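Local coordinates for protein GlcNAc-alpha-1,4-Gal-releasing endo-beta-galactosidase (Clostridium perfringens, PDB 1UPS) that probably hydrolyses internal beta-galactosidic bonds of glycans to release GlcNAc-alpha-1,4-Gal, as a calcium-binding glycoside hydrolase of family 16, at residues Pro54-Asp59 / Ile106-Gly111. Sequence-based numbering, arbitrary orientation.
Sequences PHWCKD and IHNFSG
His-55 and Trp-56, neighbours in the short 3-10 turn 54-56, both direct ring N-H groups at the backbone of 106-111. His-55 NE2 donates to Ile-106 O at 2.8 Å, with an N-H...O angle of 157°; the oxygen lies almost in the imidazole plane, and NE2 approaches Ile-106 O in the carbonyl plane, on a lone pair. The direction of the bond implies that NE2 carries a hydrogen. Trp-56 NE1 is divided between two carbonyls, and both bonds are weak: one to Ile-106 O at 3.2 Å, the other to His-107 O at 3.1 Å. Ile-106 O thus accepts from both rings, and the indole N-H is held by two bent bonds rather than one straight one.

Most of the remaining contact is made by the indole. CG of Trp-56, anti to the carbonyl carbon, carries the ring system toward 106-111, where it is sandwiched between His-55 CD2, over the centre of one face, and the amide of Asn-108, whose OD1 sits over the opposite face toward the rim of the indole. The amide lies only 22° from parallel to the indole; Asn-108 CG is 3.4 Å from Trp-56 CH2, and Asn-108 ND2 is hydrogen-bonded to Thr-112 O. Phe-109 adds an offset edge-to-face pair, turning its edge to the five-membered ring with the planes at 86°; Phe-109 CE2 comes within 3.9 Å of Trp-56 CD1.

The contact joins the loop between strands 30-36 and 66-70 to the loop between strands 101-102 and 121-122 of the GH16 beta-sandwich, away from the calcium site. Cys-57 ties the first to Cys-86 by a disulfide, helix 87-90 touches Trp-56 and Phe-109, and Ile-106 and His-107 rest on Val-151 of strand 145-152.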
loop_
_atom_site.group_PDB
_atom_site.type_symbol
_atom_site.label_atom_id
_atom_site.label_comp_id
_atom_site.label_asym_id
_atom_site.label_seq_id
_atom_site.Cartn_x
_atom_site.Cartn_y
_atom_site.Cartn_z
ATOM N N PRO A 54 -17.041 13.492 -12.099
ATOM C CA PRO A 54 -17.810 14.422 -12.951
ATOM C C PRO A 54 -18.401 15.636 -12.219
ATOM O O PRO A 54 -18.710 16.635 -12.877
ATOM C CB PRO A 54 -18.901 13.534 -13.551
ATOM C CG PRO A 54 -19.061 12.387 -12.564
ATOM C CD PRO A 54 -17.652 12.149 -12.051
ATOM N N HIS A 55 -18.518 15.571 -10.895
ATOM C CA HIS A 55 -19.005 16.715 -10.105
ATOM C C HIS A 55 -18.092 17.948 -10.155
ATOM O O HIS A 55 -18.541 19.061 -9.824
ATOM C CB HIS A 55 -19.226 16.303 -8.652
ATOM C CG HIS A 55 -18.045 15.624 -8.034
ATOM N ND1 HIS A 55 -17.705 14.323 -8.324
ATOM C CD2 HIS A 55 -17.113 16.074 -7.162
ATOM C CE1 HIS A 55 -16.624 13.988 -7.642
ATOM N NE2 HIS A 55 -16.243 15.031 -6.926
ATOM N N TRP A 56 -16.826 17.781 -10.561
ATOM C CA TRP A 56 -15.920 18.943 -10.650
ATOM C C TRP A 56 -16.077 19.739 -11.947
ATOM O O TRP A 56 -15.593 20.854 -12.040
ATOM C CB TRP A 56 -14.442 18.567 -10.459
ATOM C CG TRP A 56 -14.142 17.948 -9.118
ATOM C CD1 TRP A 56 -13.433 16.797 -8.885
ATOM C CD2 TRP A 56 -14.547 18.440 -7.832
ATOM N NE1 TRP A 56 -13.377 16.545 -7.536
ATOM C CE2 TRP A 56 -14.051 17.534 -6.862
ATOM C CE3 TRP A 56 -15.290 19.560 -7.395
ATOM C CZ2 TRP A 56 -14.289 17.691 -5.487
ATOM C CZ3 TRP A 56 -15.512 19.737 -6.024
ATOM C CH2 TRP A 56 -15.016 18.790 -5.078
ATOM N N CYS A 57 -16.772 19.181 -12.933
ATOM C CA CYS A 57 -16.724 19.727 -14.285
ATOM C C CYS A 57 -18.072 20.314 -14.689
ATOM O O CYS A 57 -19.103 19.650 -14.560
ATOM C CB CYS A 57 -16.299 18.622 -15.250
ATOM S SG CYS A 57 -14.988 17.558 -14.576
ATOM N N LYS A 58 -18.072 21.557 -15.169
ATOM C CA LYS A 58 -19.330 22.233 -15.503
ATOM C C LYS A 58 -20.121 21.369 -16.488
ATOM O O LYS A 58 -21.301 21.046 -16.233
ATOM C CB LYS A 58 -19.082 23.643 -16.059
ATOM N N ASP A 59 -19.467 20.969 -17.572
ATOM C CA ASP A 59 -19.985 19.912 -18.444
ATOM C C ASP A 59 -19.258 18.581 -18.223
ATOM O O ASP A 59 -18.112 18.382 -18.671
ATOM C CB ASP A 59 -19.972 20.290 -19.933
ATOM C CG ASP A 59 -20.147 19.062 -20.850
ATOM O OD1 ASP A 59 -19.311 18.893 -21.789
ATOM O OD2 ASP A 59 -21.062 18.203 -20.688
ATOM N N ILE A 106 -16.561 14.674 -3.754
ATOM C CA ILE A 106 -15.512 13.673 -3.502
ATOM C C ILE A 106 -14.138 14.056 -4.083
ATOM O O ILE A 106 -14.023 14.365 -5.276
ATOM C CB ILE A 106 -15.924 12.268 -3.999
ATOM C CG1 ILE A 106 -17.186 11.785 -3.257
ATOM C CG2 ILE A 106 -14.752 11.288 -3.764
ATOM C CD1 ILE A 106 -17.047 11.745 -1.691
ATOM N N HIS A 107 -13.111 14.000 -3.234
ATOM C CA HIS A 107 -11.707 14.134 -3.671
ATOM C C HIS A 107 -11.440 15.488 -4.351
ATOM O O HIS A 107 -11.186 15.574 -5.579
ATOM C CB HIS A 107 -11.260 12.963 -4.570
ATOM C CG HIS A 107 -9.787 12.978 -4.860
ATOM N ND1 HIS A 107 -8.840 12.772 -3.882
ATOM C CD2 HIS A 107 -9.106 13.218 -6.006
ATOM C CE1 HIS A 107 -7.633 12.896 -4.410
ATOM N NE2 HIS A 107 -7.767 13.146 -5.702
ATOM N N ASN A 108 -11.500 16.522 -3.522
ATOM C CA ASN A 108 -11.289 17.905 -3.959
ATOM C C ASN A 108 -9.808 18.261 -4.057
ATOM O O ASN A 108 -9.283 19.060 -3.270
ATOM C CB ASN A 108 -12.039 18.877 -3.038
ATOM C CG ASN A 108 -12.264 20.224 -3.692
ATOM O OD1 ASN A 108 -11.828 20.439 -4.832
ATOM N ND2 ASN A 108 -12.981 21.119 -3.005
ATOM N N PHE A 109 -9.133 17.657 -5.033
ATOM C CA PHE A 109 -7.685 17.807 -5.180
ATOM C C PHE A 109 -7.314 19.269 -5.465
ATOM O O PHE A 109 -6.217 19.710 -5.116
ATOM C CB PHE A 109 -7.143 16.909 -6.307
ATOM C CG PHE A 109 -7.775 17.162 -7.640
ATOM C CD1 PHE A 109 -7.230 18.097 -8.535
ATOM C CD2 PHE A 109 -8.914 16.471 -8.019
ATOM C CE1 PHE A 109 -7.837 18.340 -9.769
ATOM C CE2 PHE A 109 -9.529 16.709 -9.244
ATOM C CZ PHE A 109 -8.986 17.649 -10.127
ATOM N N SER A 110 -8.238 20.013 -6.058
ATOM C CA SER A 110 -7.969 21.417 -6.417
ATOM C C SER A 110 -8.421 22.424 -5.348
ATOM O O SER A 110 -8.113 23.619 -5.447
ATOM C CB SER A 110 -8.606 21.748 -7.761
ATOM O OG SER A 110 -10.016 21.899 -7.639
ATOM N N GLY A 111 -9.134 21.944 -4.327
ATOM C CA GLY A 111 -9.701 22.821 -3.299
ATOM C C GLY A 111 -10.683 23.858 -3.835
ATOM O O GLY A 111 -10.792 24.960 -3.285
#